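Local coordinates for putative antitoxin VapB45 (Mycobacterium tuberculosis, PDB 5AF3), which is possibly the antitoxin component of a type II toxin-antitoxin system, with VapC45 as its cognate toxin, at residues Tyr26-Arg31 against Leu177-Asp182; Leu81-Arg86 against Glu158-Gln163. All blocks are in the same frame, centred on the assembly; numbering follows the deposited sequence.

Interaction 1: Tyr26-Arg31 against Leu177-Asp182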
loop_
_atom_site.group_PDB
_atom_site.type_symbol
_atom_site.label_atom_id
_atom_site.label_comp_id
_atom_site.label_asym_id
_atom_site.label_seq_id
_atom_site.Cartn_x
_atom_site.Cartn_y
_atom_site.Cartn_z
ATOM N N TYR A 26 -8.987 -2.854 -1.924
ATOM C CA TYR A 26 -8.845 -3.731 -0.759
ATOM C C TYR A 26 -7.834 -4.866 -0.946
ATOM O O TYR A 26 -7.122 -5.197 -0.017
ATOM C CB TYR A 26 -10.197 -4.298 -0.322
ATOM C CG TYR A 26 -11.336 -3.314 -0.197
ATOM C CD1 TYR A 26 -11.124 -1.943 0.111
ATOM C CD2 TYR A 26 -12.646 -3.741 -0.389
ATOM C CE1 TYR A 26 -12.220 -1.046 0.222
ATOM C CE2 TYR A 26 -13.718 -2.852 -0.277
ATOM C CZ TYR A 26 -13.485 -1.518 0.030
ATOM O OH TYR A 26 -14.588 -0.686 0.134
ATOM N N LEU A 27 -7.832 -5.476 -2.144
ATOM C CA LEU A 27 -6.936 -6.588 -2.500
ATOM C C LEU A 27 -5.575 -6.150 -3.061
ATOM O O LEU A 27 -4.629 -6.949 -3.103
ATOM C CB LEU A 27 -7.619 -7.511 -3.512
ATOM C CG LEU A 27 -8.963 -8.120 -3.107
ATOM C CD1 LEU A 27 -9.257 -9.253 -4.115
ATOM C CD2 LEU A 27 -9.005 -8.584 -1.682
ATOM N N VAL A 28 -5.481 -4.874 -3.441
ATOM C CA VAL A 28 -4.256 -4.318 -4.076
ATOM C C VAL A 28 -3.938 -5.108 -5.362
ATOM O O VAL A 28 -2.916 -5.823 -5.472
ATOM C CB VAL A 28 -3.029 -4.272 -3.123
ATOM C CG1 VAL A 28 -1.922 -3.387 -3.719
ATOM C CG2 VAL A 28 -3.422 -3.759 -1.742
ATOM N N VAL A 29 -4.860 -4.997 -6.304
ATOM C CA VAL A 29 -4.810 -5.686 -7.587
ATOM C C VAL A 29 -5.413 -4.710 -8.571
ATOM O O VAL A 29 -6.369 -4.001 -8.221
ATOM C CB VAL A 29 -5.603 -7.030 -7.595
ATOM C CG1 VAL A 29 -7.052 -6.805 -7.244
ATOM C CG2 VAL A 29 -5.501 -7.746 -8.979
ATOM N N PRO A 30 -4.849 -4.622 -9.797
ATOM C CA PRO A 30 -5.421 -3.716 -10.781
ATOM C C PRO A 30 -6.864 -4.013 -11.091
ATOM O O PRO A 30 -7.257 -5.192 -11.239
ATOM C CB PRO A 30 -4.498 -3.893 -12.016
ATOM C CG PRO A 30 -3.215 -4.317 -11.437
ATOM C CD PRO A 30 -3.634 -5.276 -10.313
ATOM N N ARG A 31 -7.686 -2.960 -11.145
ATOM C CA ARG A 31 -9.055 -3.153 -11.526
ATOM C C ARG A 31 -9.234 -3.916 -12.865
ATOM O O ARG A 31 -10.181 -4.694 -13.015
ATOM C CB ARG A 31 -9.804 -1.826 -11.566
ATOM C CG ARG A 31 -11.297 -2.005 -11.727
ATOM C CD ARG A 31 -11.859 -0.920 -12.644
ATOM N NE ARG A 31 -13.112 -1.365 -13.258
ATOM C CZ ARG A 31 -14.318 -1.154 -12.746
ATOM N NH1 ARG A 31 -14.455 -0.476 -11.605
ATOM N NH2 ARG A 31 -15.388 -1.617 -13.380
ATOM N N LEU A 177 -6.376 -8.285 6.045
ATOM C CA LEU A 177 -5.608 -7.597 4.955
ATOM C C LEU A 177 -4.235 -7.203 5.532
ATOM O O LEU A 177 -4.142 -6.298 6.372
ATOM C CB LEU A 177 -6.407 -6.408 4.387
ATOM C CG LEU A 177 -7.827 -6.725 3.897
ATOM C CD1 LEU A 177 -8.528 -5.496 3.480
ATOM C CD2 LEU A 177 -7.816 -7.741 2.724
ATOM N N PRO A 178 -3.170 -7.971 5.183
ATOM C CA PRO A 178 -1.885 -7.813 5.891
ATOM C C PRO A 178 -1.197 -6.482 5.586
ATOM O O PRO A 178 -0.289 -6.099 6.320
ATOM C CB PRO A 178 -1.043 -9.009 5.405
ATOM C CG PRO A 178 -1.617 -9.355 4.073
ATOM C CD PRO A 178 -3.109 -9.032 4.158
ATOM N N GLN A 179 -1.678 -5.786 4.571
ATOM C CA GLN A 179 -1.129 -4.459 4.219
ATOM C C GLN A 179 -1.441 -3.432 5.311
ATOM O O GLN A 179 -0.759 -2.404 5.393
ATOM C CB GLN A 179 -1.593 -3.945 2.861
ATOM C CG GLN A 179 -3.079 -3.540 2.726
ATOM C CD GLN A 179 -3.963 -4.656 2.163
ATOM O OE1 GLN A 179 -4.892 -4.380 1.385
ATOM N NE2 GLN A 179 -3.678 -5.898 2.537
ATOM N N TYR A 180 -2.439 -3.732 6.160
ATOM C CA TYR A 180 -2.771 -2.849 7.296
ATOM C C TYR A 180 -2.006 -3.208 8.574
ATOM O O TYR A 180 -2.166 -2.553 9.604
ATOM C CB TYR A 180 -4.269 -2.855 7.581
ATOM C CG TYR A 180 -5.137 -2.244 6.543
ATOM C CD1 TYR A 180 -5.618 -3.016 5.474
ATOM C CD2 TYR A 180 -5.511 -0.891 6.612
ATOM C CE1 TYR A 180 -6.442 -2.478 4.539
ATOM C CE2 TYR A 180 -6.348 -0.345 5.679
ATOM C CZ TYR A 180 -6.812 -1.138 4.639
ATOM O OH TYR A 180 -7.649 -0.622 3.686
ATOM N N GLY A 181 -1.208 -4.264 8.523
ATOM C CA GLY A 181 -0.305 -4.595 9.597
ATOM C C GLY A 181 -1.042 -4.905 10.895
ATOM O O GLY A 181 -2.100 -5.532 10.883
ATOM N N ASP A 182 -0.478 -4.439 12.005
ATOM C CA ASP A 182 -1.056 -4.687 13.318
ATOM C C ASP A 182 -2.392 -3.972 13.599
ATOM O O ASP A 182 -2.981 -4.205 14.661
ATOM C CB ASP A 182 -0.024 -4.412 14.428
ATOM C CG ASP A 182 1.135 -5.419 14.414
ATOM O OD1 ASP A 182 0.914 -6.641 14.175
ATOM O OD2 ASP A 182 2.273 -4.974 14.647
#

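Interaction 2: Leu81-Arg86 against Glu158-Gln163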
loop_
_atom_site.group_PDB
_atom_site.type_symbol
_atom_site.label_atom_id
_atom_site.label_comp_id
_atom_site.label_asym_id
_atom_site.label_seq_id
_atom_site.Cartn_x
_atom_site.Cartn_y
_atom_site.Cartn_z
ATOM N N LEU A 81 -6.326 -15.752 -5.752
ATOM C CA LEU A 81 -5.733 -15.582 -7.078
ATOM C C LEU A 81 -4.713 -14.442 -7.116
ATOM O O LEU A 81 -3.718 -14.522 -7.813
ATOM C CB LEU A 81 -6.804 -15.315 -8.103
ATOM C CG LEU A 81 -7.718 -16.485 -8.481
ATOM C CD1 LEU A 81 -8.730 -15.987 -9.471
ATOM C CD2 LEU A 81 -6.833 -17.631 -9.081
ATOM N N ASN A 82 -4.968 -13.370 -6.377
ATOM C CA ASN A 82 -3.969 -12.301 -6.285
ATOM C C ASN A 82 -2.700 -12.721 -5.565
ATOM O O ASN A 82 -1.588 -12.237 -5.897
ATOM C CB ASN A 82 -4.558 -11.050 -5.646
ATOM C CG ASN A 82 -3.695 -9.810 -5.916
ATOM O OD1 ASN A 82 -3.110 -9.669 -6.995
ATOM N ND2 ASN A 82 -3.590 -8.934 -4.924
ATOM N N ALA A 83 -2.847 -13.606 -4.586
ATOM C CA ALA A 83 -1.725 -14.147 -3.862
ATOM C C ALA A 83 -0.932 -15.014 -4.834
ATOM O O ALA A 83 0.312 -15.004 -4.791
ATOM C CB ALA A 83 -2.174 -14.985 -2.666
ATOM N N PHE A 84 -1.650 -15.747 -5.701
ATOM C CA PHE A 84 -0.980 -16.540 -6.751
ATOM C C PHE A 84 -0.192 -15.597 -7.699
ATOM O O PHE A 84 0.991 -15.853 -8.015
ATOM C CB PHE A 84 -1.976 -17.397 -7.576
ATOM C CG PHE A 84 -2.624 -18.519 -6.804
ATOM C CD1 PHE A 84 -2.285 -18.814 -5.480
ATOM C CD2 PHE A 84 -3.604 -19.302 -7.442
ATOM C CE1 PHE A 84 -2.939 -19.856 -4.803
ATOM C CE2 PHE A 84 -4.247 -20.341 -6.770
ATOM C CZ PHE A 84 -3.926 -20.605 -5.466
ATOM N N ARG A 85 -0.821 -14.503 -8.089
ATOM C CA ARG A 85 -0.245 -13.529 -9.026
ATOM C C ARG A 85 1.009 -12.908 -8.425
ATOM O O ARG A 85 2.037 -12.835 -9.083
ATOM C CB ARG A 85 -1.248 -12.429 -9.331
ATOM C CG ARG A 85 -0.778 -11.412 -10.383
ATOM C CD ARG A 85 -1.842 -10.370 -10.641
ATOM N NE ARG A 85 -1.883 -9.429 -9.538
ATOM C CZ ARG A 85 -1.432 -8.179 -9.585
ATOM N NH1 ARG A 85 -0.926 -7.671 -10.707
ATOM N NH2 ARG A 85 -1.535 -7.428 -8.504
ATOM N N ARG A 86 0.919 -12.481 -7.165
ATOM C CA ARG A 86 2.066 -11.957 -6.411
ATOM C C ARG A 86 3.247 -12.916 -6.384
ATOM O O ARG A 86 4.410 -12.482 -6.426
ATOM C CB ARG A 86 1.635 -11.661 -4.967
ATOM C CG ARG A 86 2.620 -10.850 -4.142
ATOM C CD ARG A 86 1.998 -10.542 -2.757
ATOM N NE ARG A 86 0.826 -9.680 -2.838
ATOM C CZ ARG A 86 -0.433 -10.025 -2.518
ATOM N NH1 ARG A 86 -0.759 -11.250 -2.118
ATOM N NH2 ARG A 86 -1.396 -9.129 -2.622
ATOM N N GLU A 158 1.498 -19.224 1.107
ATOM C CA GLU A 158 0.948 -19.581 2.443
ATOM C C GLU A 158 0.654 -18.361 3.298
ATOM O O GLU A 158 -0.413 -18.285 3.932
ATOM C CB GLU A 158 1.903 -20.463 3.228
ATOM C CG GLU A 158 1.809 -21.901 2.914
ATOM C CD GLU A 158 2.562 -22.749 3.929
ATOM O OE1 GLU A 158 3.455 -22.225 4.649
ATOM O OE2 GLU A 158 2.261 -23.952 3.981
ATOM N N HIS A 159 1.587 -17.410 3.328
ATOM C CA HIS A 159 1.377 -16.139 4.088
ATOM C C HIS A 159 0.006 -15.506 3.811
ATOM O O HIS A 159 -0.694 -15.058 4.746
ATOM C CB HIS A 159 2.529 -15.156 3.801
ATOM C CG HIS A 159 2.294 -13.741 4.264
ATOM N ND1 HIS A 159 2.095 -13.404 5.587
ATOM C CD2 HIS A 159 2.244 -12.579 3.568
ATOM C CE1 HIS A 159 1.943 -12.095 5.689
ATOM N NE2 HIS A 159 2.033 -11.570 4.480
ATOM N N TYR A 160 -0.408 -15.463 2.553
ATOM C CA TYR A 160 -1.736 -14.939 2.269
ATOM C C TYR A 160 -2.894 -15.889 2.618
ATOM O O TYR A 160 -3.946 -15.434 3.070
ATOM C CB TYR A 160 -1.827 -14.447 0.832
ATOM C CG TYR A 160 -0.843 -13.308 0.675
ATOM C CD1 TYR A 160 -1.183 -12.030 1.093
ATOM C CD2 TYR A 160 0.454 -13.537 0.199
ATOM C CE1 TYR A 160 -0.248 -10.986 1.033
ATOM C CE2 TYR A 160 1.400 -12.508 0.132
ATOM C CZ TYR A 160 1.040 -11.239 0.547
ATOM O OH TYR A 160 1.946 -10.193 0.496
ATOM N N LEU A 161 -2.726 -17.179 2.319
ATOM C CA LEU A 161 -3.743 -18.180 2.636
ATOM C C LEU A 161 -4.094 -18.201 4.110
ATOM O O LEU A 161 -5.237 -18.419 4.433
ATOM C CB LEU A 161 -3.266 -19.587 2.227
ATOM C CG LEU A 161 -2.968 -19.737 0.727
ATOM C CD1 LEU A 161 -2.754 -21.220 0.349
ATOM C CD2 LEU A 161 -4.014 -19.142 -0.177
ATOM N N GLN A 162 -3.087 -17.998 4.965
ATOM C CA GLN A 162 -3.183 -17.973 6.432
ATOM C C GLN A 162 -4.055 -16.842 6.975
ATOM O O GLN A 162 -4.470 -16.888 8.144
ATOM C CB GLN A 162 -1.774 -17.854 7.048
ATOM C CG GLN A 162 -1.046 -19.176 7.123
ATOM C CD GLN A 162 0.476 -19.049 7.308
ATOM O OE1 GLN A 162 1.056 -17.949 7.266
ATOM N NE2 GLN A 162 1.126 -20.196 7.528
ATOM N N GLN A 163 -4.311 -15.831 6.159
ATOM C CA GLN A 163 -5.120 -14.661 6.583
ATOM C C GLN A 163 -6.637 -14.916 6.582
ATOM O O GLN A 163 -7.411 -14.066 7.034
ATOM C CB GLN A 163 -4.834 -13.431 5.713
ATOM C CG GLN A 163 -3.338 -13.033 5.576
ATOM C CD GLN A 163 -2.664 -12.945 6.915
ATOM O OE1 GLN A 163 -3.221 -12.393 7.857
ATOM N NE2 GLN A 163 -1.469 -13.492 7.019
#

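Interaction 1: Tyr26-Arg31 against Leu177-Asp182
Leu177 presents its isobutyl end to the last turn of helix 20-27, where Tyr26 is the main partner. Its CG stands anti to the carbonyl carbon (chi1 -54°), which directs the branch toward the helix. There both methyls face the Tyr26 carbonyl from beyond its oxygen, Leu177 CD1 and CD2 each 3.8 Å from Tyr26 O. Leu177 CD1 also lies 4.3 Å from Tyr26 CB, a modest apolar contact. The side chains of Leu177 and Tyr26 both also touch Leu187 of strand 185-187, so the short hydrophobic patch joins the helix to the four-stranded antiparallel sheet. From Pro178 the chain turns into a 3-10 segment, whose first bond, Tyr180 N to Leu177 O, measures 3.1 Å. Gln179 then reaches back toward the helix end with its chain bent at chi2. As modelled, Gln179 OE1 sits 2.8 Å from Tyr26 O, but this amide is probably turned over; turned back, it may form a hydrogen bond. The Gln179 amide end also meets Val28, whose side chain approaches from the opposite direction, with Val28 CG2 3.5 Å from the atom modelled as OE1. Val28, with positive phi, is the C-prime residue of the Schellman motif that ends helix 20-27. Pro178 and Gln179 in addition pack on Asp237 of the second subunit. The chemistry is thus that of a helix terminus in which one late carbonyl is met by two methyl groups and, if the amide is turned back, possibly an N-H of Gln179, consistent with a small, partly buried joint between the putative helix-turn-helix region and the loop leaving the sheet.

Interaction 2: Leu81-Arg86 against Glu158-Gln163
Arg86 lays its guanidinium flat on the ring of Tyr160, and this cation-pi stack dominates the contact between helices 72-86 and 155-161. The Arg86 CZ atom stands 3.9 Å from the Tyr160 ring centroid, 24° off the normal, and the two planes are inclined by 30°. NH1 of Arg86 is the atom over the ring centre, 3.2 Å from Tyr160 CE1, while CD of Arg86 reaches the phenol end, 3.3 Å from Tyr160 OH. A bend at chi3 (-65°) in the otherwise extended arginine chain folds the charged group over the ring. On the opposite face of the ring lies CD2 of the preceding His159, displaced toward the rim. The closest apolar pair is Ala83 CB with Tyr160 CB at 3.6 Å, consistent with the near approach of the two backbones here, the CA atoms of Ala83 and Tyr160 being 6.2 Å apart. Hydrogen bonds hold the flanks from within each segment. Arg85 grips Asn82 side-on: its NE, 2.8 Å from Asn82 OD1, and its NH2 both donate to that single oxygen. In the other segment, Gln163 NE2 turns back to the carbonyl of His159, 2.9 Å from His159 O. The polar ends of Tyr160 and His159 point across the dimer interface, where Tyr160 OH and His159 NE2 bond to the two carboxylate oxygens of Asp237 of the second subunit. A carboxylate bonded to the phenol would probably enrich the ring in electron density and so favour the cation above it, which would couple this buried helix pairing to the dimer contact.

Interaction 2 lies within the chain loop that interaction 1 closes, and their centres are 11 Å apart. Both fasten part of the putative helix-turn-helix region to later elements: 26-31 meets the turn after strand 172-176, whereas helix 72-86, through its last residues, meets helix 155-161. The first is partly buried and relies on a helix-end carbonyl, a few methyl groups and one amide; the second is buried and rests on charge over an aromatic face. Asn82 bridges them, its ND2 probably hydrogen-bonded to Val28 O at 3.2 Å, while Pro30 touches Arg85 nearby. Asp237 of the second subunit reaches both, by packing in interaction 1 and by hydrogen bonds in interaction 2.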